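Local atomic coordinates of DNA repair protein RAD2 (Saccharomyces cerevisiae, PDB entry 4Q0W), a protein that cuts single-stranded DNA as a magnesium-dependent endonuclease, an essential incision step in the excision repair of DNA damaged by UV light, bulky adducts or cross-links. Residues A[60-64]-A[206-210]; A[269-274]-A[302-308]; A[174-178]-A[320-324]. One frame throughout, in Å; residues are numbered along the deposited sequence.

Contact 1. Residues A[60-64]-A[206-210]. With nucleotides of chain D.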
loop_
_atom_site.group_PDB
_atom_site.type_symbol
_atom_site.label_atom_id
_atom_site.label_comp_id
_atom_site.label_asym_id
_atom_site.label_seq_id
_atom_site.Cartn_x
_atom_site.Cartn_y
_atom_site.Cartn_z
ATOM N N ARG A 60 4.036 7.663 34.594
ATOM C CA ARG A 60 2.880 8.335 34.004
ATOM C C ARG A 60 2.073 9.094 35.054
ATOM O O ARG A 60 1.601 10.201 34.801
ATOM C CB ARG A 60 2.001 7.336 33.236
ATOM C CG ARG A 60 2.687 6.798 31.994
ATOM C CD ARG A 60 1.722 6.033 31.100
ATOM N NE ARG A 60 2.351 5.632 29.849
ATOM C CZ ARG A 60 1.724 4.964 28.886
ATOM N NH1 ARG A 60 0.450 4.633 29.032
ATOM N NH2 ARG A 60 2.370 4.628 27.778
ATOM N N ILE A 61 1.924 8.500 36.236
ATOM C CA ILE A 61 1.209 9.156 37.333
ATOM C C ILE A 61 1.908 10.470 37.695
ATOM O O ILE A 61 1.260 11.498 37.920
ATOM C CB ILE A 61 1.151 8.244 38.576
ATOM C CG1 ILE A 61 0.147 7.109 38.362
ATOM C CG2 ILE A 61 0.787 9.038 39.835
ATOM C CD1 ILE A 61 0.273 5.976 39.400
ATOM N N CYS A 62 3.235 10.435 37.742
ATOM C CA CYS A 62 4.002 11.618 38.098
ATOM C C CYS A 62 3.825 12.718 37.044
ATOM O O CYS A 62 3.733 13.890 37.387
ATOM C CB CYS A 62 5.477 11.258 38.287
ATOM S SG CYS A 62 5.779 10.291 39.811
ATOM N N LYS A 63 3.766 12.336 35.770
ATOM C CA LYS A 63 3.577 13.317 34.701
ATOM C C LYS A 63 2.234 14.026 34.877
ATOM O O LYS A 63 2.171 15.254 34.852
ATOM C CB LYS A 63 3.688 12.659 33.319
ATOM C CG LYS A 63 3.577 13.655 32.147
ATOM C CD LYS A 63 3.950 13.008 30.812
ATOM C CE LYS A 63 3.729 13.963 29.639
ATOM N NZ LYS A 63 4.090 13.353 28.325
ATOM N N LEU A 64 1.173 13.247 35.100
ATOM C CA LEU A 64 -0.155 13.806 35.349
ATOM C C LEU A 64 -0.144 14.750 36.556
ATOM O O LEU A 64 -0.679 15.864 36.495
ATOM C CB LEU A 64 -1.181 12.679 35.563
ATOM C CG LEU A 64 -1.419 11.719 34.381
ATOM C CD1 LEU A 64 -2.267 10.526 34.787
ATOM C CD2 LEU A 64 -2.062 12.452 33.210
ATOM N N ASN A 206 -2.136 10.746 22.754
ATOM C CA ASN A 206 -0.670 10.889 22.792
ATOM C C ASN A 206 -0.187 11.626 24.034
ATOM O O ASN A 206 0.846 12.294 24.006
ATOM C CB ASN A 206 -0.129 11.578 21.523
ATOM C CG ASN A 206 -0.332 10.747 20.275
ATOM O OD1 ASN A 206 -0.741 9.587 20.346
ATOM N ND2 ASN A 206 -0.037 11.331 19.124
ATOM N N MET A 207 -0.948 11.505 25.116
ATOM C CA MET A 207 -0.612 12.131 26.391
ATOM C C MET A 207 0.770 11.698 26.908
ATOM O O MET A 207 1.474 12.480 27.534
ATOM C CB MET A 207 -1.682 11.784 27.427
ATOM C CG MET A 207 -1.453 12.371 28.812
ATOM S SD MET A 207 -1.839 14.136 28.872
ATOM C CE MET A 207 -0.983 14.574 30.381
ATOM N N PHE A 208 1.163 10.457 26.644
ATOM C CA PHE A 208 2.438 9.981 27.167
ATOM C C PHE A 208 3.527 9.819 26.107
ATOM O O PHE A 208 4.513 9.107 26.316
ATOM C CB PHE A 208 2.228 8.738 28.038
ATOM C CG PHE A 208 1.229 8.973 29.132
ATOM C CD1 PHE A 208 1.600 9.631 30.294
ATOM C CD2 PHE A 208 -0.095 8.617 28.964
ATOM C CE1 PHE A 208 0.673 9.898 31.289
ATOM C CE2 PHE A 208 -1.030 8.873 29.956
ATOM C CZ PHE A 208 -0.641 9.515 31.122
ATOM N N HIS A 209 3.347 10.503 24.977
ATOM C CA HIS A 209 4.445 10.719 24.045
ATOM C C HIS A 209 5.411 11.728 24.658
ATOM O O HIS A 209 5.044 12.477 25.564
ATOM C CB HIS A 209 3.924 11.220 22.695
ATOM C CG HIS A 209 3.333 10.141 21.844
ATOM N ND1 HIS A 209 3.227 10.246 20.474
ATOM C CD2 HIS A 209 2.823 8.928 22.169
ATOM C CE1 HIS A 209 2.675 9.146 19.991
ATOM N NE2 HIS A 209 2.422 8.330 20.998
ATOM N N GLU A 210 6.647 11.748 24.173
ATOM C CA GLU A 210 7.645 12.670 24.710
ATOM C C GLU A 210 7.569 14.040 24.030
ATOM O O GLU A 210 8.467 14.413 23.267
ATOM C CB GLU A 210 9.046 12.074 24.559
ATOM C CG GLU A 210 9.808 11.980 25.867
ATOM C CD GLU A 210 8.957 11.423 26.994
ATOM O OE1 GLU A 210 8.691 12.174 27.959
ATOM O OE2 GLU A 210 8.553 10.240 26.917
ATOM P P DA D 16 8.377 6.345 19.096
ATOM O OP1 DA D 16 7.972 7.562 18.345
ATOM O OP2 DA D 16 9.810 6.097 19.388
ATOM O "O5'" DA D 16 7.591 6.285 20.490
ATOM C "C5'" DA D 16 6.190 6.526 20.536
ATOM C "C4'" DA D 16 5.588 5.791 21.717
ATOM O "O4'" DA D 16 5.691 4.361 21.505
ATOM C "C3'" DA D 16 6.288 6.035 23.056
ATOM O "O3'" DA D 16 5.529 6.962 23.844
ATOM C "C2'" DA D 16 6.392 4.645 23.707
ATOM C "C1'" DA D 16 5.529 3.784 22.783
ATOM N N9 DA D 16 5.856 2.360 22.718
ATOM C C8 DA D 16 7.093 1.773 22.699
ATOM N N7 DA D 16 7.055 0.460 22.632
ATOM C C5 DA D 16 5.699 0.162 22.598
ATOM C C6 DA D 16 4.987 -1.058 22.529
ATOM N N6 DA D 16 5.578 -2.258 22.471
ATOM N N1 DA D 16 3.634 -0.998 22.513
ATOM C C2 DA D 16 3.041 0.206 22.563
ATOM N N3 DA D 16 3.607 1.415 22.634
ATOM C C4 DA D 16 4.948 1.324 22.652
HETATM O O HOH W 1 5.631 10.935 28.627
#
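In the nuclease core of this XPG/RAD2-family enzyme, the type I beta turn from Asn-206 to His-209, part of the loop joining antiparallel strands 202-205 and 213-218 of the I-domain, packs on helix 52-66 of the N-domain and meets DNA on its far side. Phe-208 is the centrepiece. Arg-60 lies extended over one ring face, its CD 3.7 Å from the centroid of the Phe-208 ring in a CH-pi contact only 14° off the normal, while Met-207 CG sits over the opposite face. The guanidinium of Arg-60 runs on past CB of Phe-208, its plane just 4° from that of the ring. Leu-64 CD2 approaches CZ of the same ring obliquely and touches Met-207 CE at 3.7 Å.

Lys-63, CG anti to the backbone N (chi1 -177°) and straight beyond it, slides past Phe-208 so that its NZ donates to Met-207 O at 2.9 Å, in the carbonyl plane. A water accepts from Lys-63 NZ at 2.9 Å and makes weak bonds to Phe-208 O and Glu-210 OE1. Beyond the turn, C5' of DA16 of chain D lies over one face of the His-209 ring. Arg-60 NH2 also bonds Gln-36, and Trp-33 makes a cation-pi contact with Arg-60 and meets the Phe-208 ring edge-to-face. The chemistry thus divides the work: Arg-60 methylenes cover an aromatic face, while the Lys-63 ammonium ties down a turn carbonyl beside the DNA.

Contact 2. Residues A[269-274]-A[302-308]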
loop_
_atom_site.group_PDB
_atom_site.type_symbol
_atom_site.label_atom_id
_atom_site.label_comp_id
_atom_site.label_asym_id
_atom_site.label_seq_id
_atom_site.Cartn_x
_atom_site.Cartn_y
_atom_site.Cartn_z
ATOM N N PHE A 269 -27.071 2.153 1.478
ATOM C CA PHE A 269 -25.983 1.548 0.717
ATOM C C PHE A 269 -26.375 0.102 0.359
ATOM O O PHE A 269 -26.292 -0.298 -0.808
ATOM C CB PHE A 269 -24.684 1.639 1.546
ATOM C CG PHE A 269 -23.525 0.819 1.021
ATOM C CD1 PHE A 269 -23.053 0.970 -0.278
ATOM C CD2 PHE A 269 -22.867 -0.071 1.867
ATOM C CE1 PHE A 269 -21.957 0.209 -0.741
ATOM C CE2 PHE A 269 -21.776 -0.835 1.418
ATOM C CZ PHE A 269 -21.321 -0.692 0.114
ATOM N N LYS A 270 -26.833 -0.664 1.349
ATOM C CA LYS A 270 -27.217 -2.055 1.107
ATOM C C LYS A 270 -28.316 -2.147 0.056
ATOM O O LYS A 270 -28.193 -2.895 -0.914
ATOM C CB LYS A 270 -27.686 -2.751 2.386
ATOM C CG LYS A 270 -28.215 -4.172 2.111
ATOM C CD LYS A 270 -28.519 -4.946 3.391
ATOM C CE LYS A 270 -29.736 -4.390 4.134
ATOM N NZ LYS A 270 -29.945 -5.129 5.434
ATOM N N ASP A 271 -29.377 -1.363 0.240
ATOM C CA ASP A 271 -30.496 -1.371 -0.704
ATOM C C ASP A 271 -30.002 -1.068 -2.125
ATOM O O ASP A 271 -30.356 -1.766 -3.084
ATOM C CB ASP A 271 -31.590 -0.378 -0.273
ATOM C CG ASP A 271 -32.351 -0.844 0.965
ATOM O OD1 ASP A 271 -32.301 -2.050 1.292
ATOM O OD2 ASP A 271 -32.998 0.003 1.623
ATOM N N TRP A 272 -29.149 -0.059 -2.254
ATOM C CA TRP A 272 -28.572 0.271 -3.559
ATOM C C TRP A 272 -27.837 -0.911 -4.198
ATOM O O TRP A 272 -28.040 -1.233 -5.372
ATOM C CB TRP A 272 -27.604 1.448 -3.441
ATOM C CG TRP A 272 -26.726 1.550 -4.634
ATOM C CD1 TRP A 272 -27.054 2.087 -5.857
ATOM C CD2 TRP A 272 -25.377 1.079 -4.753
ATOM N NE1 TRP A 272 -25.985 1.981 -6.719
ATOM C CE2 TRP A 272 -24.944 1.371 -6.067
ATOM C CE3 TRP A 272 -24.489 0.461 -3.873
ATOM C CZ2 TRP A 272 -23.660 1.058 -6.517
ATOM C CZ3 TRP A 272 -23.220 0.140 -4.324
ATOM C CH2 TRP A 272 -22.816 0.442 -5.634
ATOM N N TYR A 273 -26.976 -1.553 -3.419
ATOM C CA TYR A 273 -26.189 -2.680 -3.908
ATOM C C TYR A 273 -27.082 -3.861 -4.253
ATOM O O TYR A 273 -27.020 -4.398 -5.358
ATOM C CB TYR A 273 -25.196 -3.101 -2.825
ATOM C CG TYR A 273 -24.281 -4.246 -3.190
ATOM C CD1 TYR A 273 -23.444 -4.174 -4.299
ATOM C CD2 TYR A 273 -24.207 -5.369 -2.391
ATOM C CE1 TYR A 273 -22.589 -5.209 -4.613
ATOM C CE2 TYR A 273 -23.342 -6.405 -2.687
ATOM C CZ TYR A 273 -22.538 -6.320 -3.795
ATOM O OH TYR A 273 -21.684 -7.360 -4.086
ATOM N N ASN A 274 -27.903 -4.275 -3.293
ATOM C CA ASN A 274 -28.754 -5.439 -3.493
ATOM C C ASN A 274 -29.808 -5.247 -4.580
ATOM O O ASN A 274 -29.999 -6.136 -5.416
ATOM C CB ASN A 274 -29.391 -5.875 -2.178
ATOM C CG ASN A 274 -28.382 -6.507 -1.236
ATOM O OD1 ASN A 274 -27.260 -6.804 -1.635
ATOM N ND2 ASN A 274 -28.787 -6.747 0.003
ATOM N N ILE A 302 -18.698 -9.298 -1.944
ATOM C CA ILE A 302 -19.354 -8.697 -0.792
ATOM C C ILE A 302 -20.807 -9.162 -0.720
ATOM O O ILE A 302 -21.520 -9.162 -1.722
ATOM C CB ILE A 302 -19.311 -7.151 -0.842
ATOM C CG1 ILE A 302 -17.862 -6.644 -0.856
ATOM C CG2 ILE A 302 -20.074 -6.568 0.355
ATOM C CD1 ILE A 302 -17.064 -7.003 0.387
ATOM N N ILE A 303 -21.225 -9.558 0.471
ATOM C CA ILE A 303 -22.601 -9.941 0.727
ATOM C C ILE A 303 -23.137 -9.024 1.811
ATOM O O ILE A 303 -22.585 -8.974 2.908
ATOM C CB ILE A 303 -22.685 -11.400 1.227
ATOM C CG1 ILE A 303 -22.119 -12.362 0.182
ATOM C CG2 ILE A 303 -24.133 -11.775 1.578
ATOM C CD1 ILE A 303 -21.832 -13.745 0.740
ATOM N N LEU A 304 -24.198 -8.291 1.508
ATOM C CA LEU A 304 -24.836 -7.453 2.524
ATOM C C LEU A 304 -26.212 -8.027 2.839
ATOM O O LEU A 304 -27.151 -7.916 2.031
ATOM C CB LEU A 304 -24.942 -6.004 2.052
ATOM C CG LEU A 304 -23.628 -5.443 1.498
ATOM C CD1 LEU A 304 -23.838 -4.039 0.941
ATOM C CD2 LEU A 304 -22.565 -5.409 2.602
ATOM N N ASP A 305 -26.315 -8.641 4.015
ATOM C CA ASP A 305 -27.506 -9.372 4.416
ATOM C C ASP A 305 -28.238 -8.615 5.523
ATOM O O ASP A 305 -28.038 -7.410 5.677
ATOM C CB ASP A 305 -27.111 -10.777 4.872
ATOM C CG ASP A 305 -26.033 -10.766 5.961
ATOM O OD1 ASP A 305 -25.959 -9.794 6.753
ATOM O OD2 ASP A 305 -25.266 -11.754 6.046
ATOM N N ASP A 306 -29.059 -9.317 6.303
ATOM C CA ASP A 306 -29.866 -8.667 7.347
ATOM C C ASP A 306 -29.056 -8.254 8.570
ATOM O O ASP A 306 -29.539 -7.517 9.430
ATOM C CB ASP A 306 -31.032 -9.567 7.766
ATOM C CG ASP A 306 -31.992 -9.822 6.633
ATOM O OD1 ASP A 306 -32.390 -8.844 5.970
ATOM O OD2 ASP A 306 -32.328 -10.999 6.387
ATOM N N ASP A 307 -27.819 -8.729 8.654
ATOM C CA ASP A 307 -26.941 -8.272 9.710
ATOM C C ASP A 307 -26.217 -7.001 9.281
ATOM O O ASP A 307 -25.325 -6.513 9.982
ATOM C CB ASP A 307 -25.940 -9.366 10.100
ATOM C CG ASP A 307 -25.283 -9.106 11.447
ATOM O OD1 ASP A 307 -25.940 -8.509 12.328
ATOM O OD2 ASP A 307 -24.108 -9.496 11.621
ATOM N N PHE A 308 -26.596 -6.445 8.136
ATOM C CA PHE A 308 -25.901 -5.257 7.658
ATOM C C PHE A 308 -26.876 -4.137 7.345
ATOM O O PHE A 308 -27.671 -4.258 6.424
ATOM C CB PHE A 308 -25.066 -5.583 6.418
ATOM C CG PHE A 308 -24.183 -4.456 5.977
ATOM C CD1 PHE A 308 -24.667 -3.456 5.131
ATOM C CD2 PHE A 308 -22.872 -4.388 6.408
ATOM C CE1 PHE A 308 -23.858 -2.417 4.735
ATOM C CE2 PHE A 308 -22.050 -3.353 6.008
ATOM C CZ PHE A 308 -22.543 -2.366 5.169
HETATM O O HOH W 2 -29.866 -4.715 8.815
HETATM O O HOH W 3 -31.076 -7.445 4.098
HETATM O O HOH W 4 -25.508 -8.824 -0.904
#
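Lys-270, Tyr-273 and Asn-274 of helix 266-278 grip the linker between helices 288-299 and 311-318 by its backbone carbonyls, in the helical region that follows the I-domain. Lys-270 leaves the helix with CG anti to its own N, passes Leu-304 CB with its CG at 3.8 Å, and then bends at chi3 (70°), which carries the ammonium into the type I turn from Asp-305 to Phe-308. There NZ donates to Phe-308 O at 2.6 Å and to Asp-305 O at 3.0 Å. The second bond comes from well above the carbonyl plane, and Phe-308 N reaches the same oxygen from the other face. A water joins Lys-270 NZ to Asp-306 OD1, and Asp-305 OD1 accepts from Asp-307 N in an Asx turn. A methionine in place of Lys-270 would probably leave the carbonyls of Asp-305 and Phe-308 without their shared donor and the turn less firmly tied to the helix.

On the apolar side of the contact, Leu-304 divides its methyls. CD1 wedges between Phe-269 and Tyr-273, 3.6 Å from CD2 of Tyr-273, whereas CD2 lies over the centre of the Phe-308 ring. Phe-269 CD2 approaches the edge of that ring at CE1. Leu-297 of helix 288-299 touches both Phe-269 and Tyr-273, and Tyr-273 OH donates to Ile-302 O at 3.0 Å. Asn-274, in turn, gives an almost straight bond (173°) from ND2 to Leu-304 O at 2.9 Å, the acceptor lying exactly in its amide plane.

Contact 3. Residues A[174-178]-A[320-324]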
loop_
_atom_site.group_PDB
_atom_site.type_symbol
_atom_site.label_atom_id
_atom_site.label_comp_id
_atom_site.label_asym_id
_atom_site.label_seq_id
_atom_site.Cartn_x
_atom_site.Cartn_y
_atom_site.Cartn_z
ATOM N N ALA A 174 -15.638 2.764 27.349
ATOM C CA ALA A 174 -17.069 3.025 27.480
ATOM C C ALA A 174 -17.348 3.705 28.812
ATOM O O ALA A 174 -18.088 4.688 28.882
ATOM C CB ALA A 174 -17.881 1.736 27.347
ATOM N N GLN A 175 -16.756 3.177 29.873
ATOM C CA GLN A 175 -16.947 3.766 31.197
ATOM C C GLN A 175 -16.390 5.189 31.250
ATOM O O GLN A 175 -16.997 6.072 31.865
ATOM C CB GLN A 175 -16.299 2.902 32.273
ATOM C CG GLN A 175 -16.511 3.438 33.698
ATOM C CD GLN A 175 -17.941 3.246 34.166
ATOM O OE1 GLN A 175 -18.453 2.120 34.177
ATOM N NE2 GLN A 175 -18.599 4.339 34.538
ATOM N N CYS A 176 -15.254 5.429 30.591
ATOM C CA CYS A 176 -14.701 6.793 30.542
ATOM C C CYS A 176 -15.700 7.768 29.915
ATOM O O CYS A 176 -15.943 8.853 30.449
ATOM C CB CYS A 176 -13.375 6.840 29.773
ATOM S SG CYS A 176 -11.967 6.020 30.610
ATOM N N ALA A 177 -16.289 7.372 28.788
ATOM C CA ALA A 177 -17.275 8.222 28.105
ATOM C C ALA A 177 -18.451 8.544 29.030
ATOM O O ALA A 177 -18.976 9.666 29.032
ATOM C CB ALA A 177 -17.767 7.541 26.818
ATOM N N GLU A 178 -18.856 7.556 29.819
ATOM C CA GLU A 178 -19.954 7.736 30.762
ATOM C C GLU A 178 -19.569 8.729 31.866
ATOM O O GLU A 178 -20.372 9.593 32.233
ATOM C CB GLU A 178 -20.376 6.381 31.357
ATOM C CG GLU A 178 -21.448 6.455 32.446
ATOM C CD GLU A 178 -22.853 6.759 31.915
ATOM O OE1 GLU A 178 -23.036 6.889 30.687
ATOM O OE2 GLU A 178 -23.782 6.872 32.738
ATOM N N PRO A 320 -23.445 0.371 25.976
ATOM C CA PRO A 320 -22.488 -0.518 26.637
ATOM C C PRO A 320 -22.844 -0.699 28.115
ATOM O O PRO A 320 -23.579 0.095 28.704
ATOM C CB PRO A 320 -21.167 0.247 26.514
ATOM C CG PRO A 320 -21.591 1.701 26.538
ATOM C CD PRO A 320 -22.897 1.724 25.765
ATOM N N GLU A 321 -22.321 -1.754 28.707
ATOM C CA GLU A 321 -22.539 -2.002 30.117
ATOM C C GLU A 321 -21.576 -1.096 30.877
ATOM O O GLU A 321 -20.372 -1.346 30.882
ATOM C CB GLU A 321 -22.226 -3.468 30.393
ATOM C CG GLU A 321 -22.830 -4.059 31.644
ATOM C CD GLU A 321 -22.488 -5.534 31.780
ATOM O OE1 GLU A 321 -22.615 -6.266 30.766
ATOM O OE2 GLU A 321 -22.078 -5.951 32.887
ATOM N N VAL A 322 -22.097 -0.027 31.478
ATOM C CA VAL A 322 -21.275 0.896 32.268
ATOM C C VAL A 322 -21.924 1.144 33.630
ATOM O O VAL A 322 -23.116 0.894 33.809
ATOM C CB VAL A 322 -21.057 2.269 31.555
ATOM C CG1 VAL A 322 -20.262 2.105 30.259
ATOM C CG2 VAL A 322 -22.395 2.967 31.287
ATOM N N ASP A 323 -21.136 1.631 34.586
ATOM C CA ASP A 323 -21.665 2.063 35.875
ATOM C C ASP A 323 -22.204 3.493 35.758
ATOM O O ASP A 323 -21.491 4.395 35.301
ATOM C CB ASP A 323 -20.563 1.988 36.934
ATOM C CG ASP A 323 -21.052 2.368 38.321
ATOM O OD1 ASP A 323 -22.140 2.975 38.432
ATOM O OD2 ASP A 323 -20.337 2.068 39.297
ATOM N N HIS A 324 -23.459 3.697 36.160
ATOM C CA HIS A 324 -24.126 4.989 35.979
ATOM C C HIS A 324 -24.108 5.862 37.237
ATOM O O HIS A 324 -24.696 6.948 37.258
ATOM C CB HIS A 324 -25.570 4.777 35.521
ATOM C CG HIS A 324 -25.684 4.024 34.235
ATOM N ND1 HIS A 324 -25.717 4.649 33.007
ATOM C CD2 HIS A 324 -25.756 2.695 33.984
ATOM C CE1 HIS A 324 -25.810 3.737 32.056
ATOM N NE2 HIS A 324 -25.836 2.543 32.621
#
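Gln-175 of helix 172-181 binds both the N-H and the C=O of Asp-323, much as a neighbouring strand would. Its helix belongs to the I-domain, carries Glu-173, a ligand of the bound calcium ion, and starts next to Glu-171, a probable magnesium ligand; it receives the irregular segment 320-324 that leads from helix 311-318 toward helix 336-347. With CG anti to the backbone N and a bend at chi2, the chain presents its amide to the passing backbone. Asp-323 N donates to Gln-175 OE1 at 2.8 Å, and Gln-175 NE2 returns a bond to Asp-323 O at 3.0 Å. Both are nearly straight, and each carbonyl oxygen is met in its own plane on a lone pair. Using both ends of the amide in this way fixes its flip: turned over, NE2 would face an N-H and OE1 a carbonyl oxygen. The buried Gln-175 thus has a mate for each polar atom, while the carboxylate of Asp-323 turns elsewhere, its OD1 accepting from Asp-325 N.

Apolar packing flanks this pair. Ala-174 CB rests on Pro-320 CB at 3.7 Å and on Val-322 CG1 at 3.8 Å; Phe-198 also touches this alanine. The other methyl of Val-322, CG2, packs against the aliphatic part of Glu-178 and also lies over one face of the His-324 ring. Glu-178 bends at chi2 as well, which brings its carboxylate to the histidine, the two planes standing 82° apart. A second polar link forms there: His-324 ND1 donates to Glu-178 OE2 at 3.0 Å, a weak bond whose N-H...O angle is only 125°.

Contacts 1 and 3 belong to the nuclease core, and their segments alternate along the chain, with centres 24 Å apart and nearest atoms about 11 Å apart. Both approach the metal centre: in contact 1 the side chain of Phe-208 is about 9 Å from that of Asp-29, a probable magnesium ligand, and in contact 3 that of Ala-174 is about 8 Å from the bound calcium ion. Contact 2 lies away from this site, its centre 44 Å from that of contact 1 and 31 Å from that of contact 3. Its two segments fall between 174-178 and 320-324 in sequence, so contact 3 brings the chain back to the I-domain after the helical region containing contact 2.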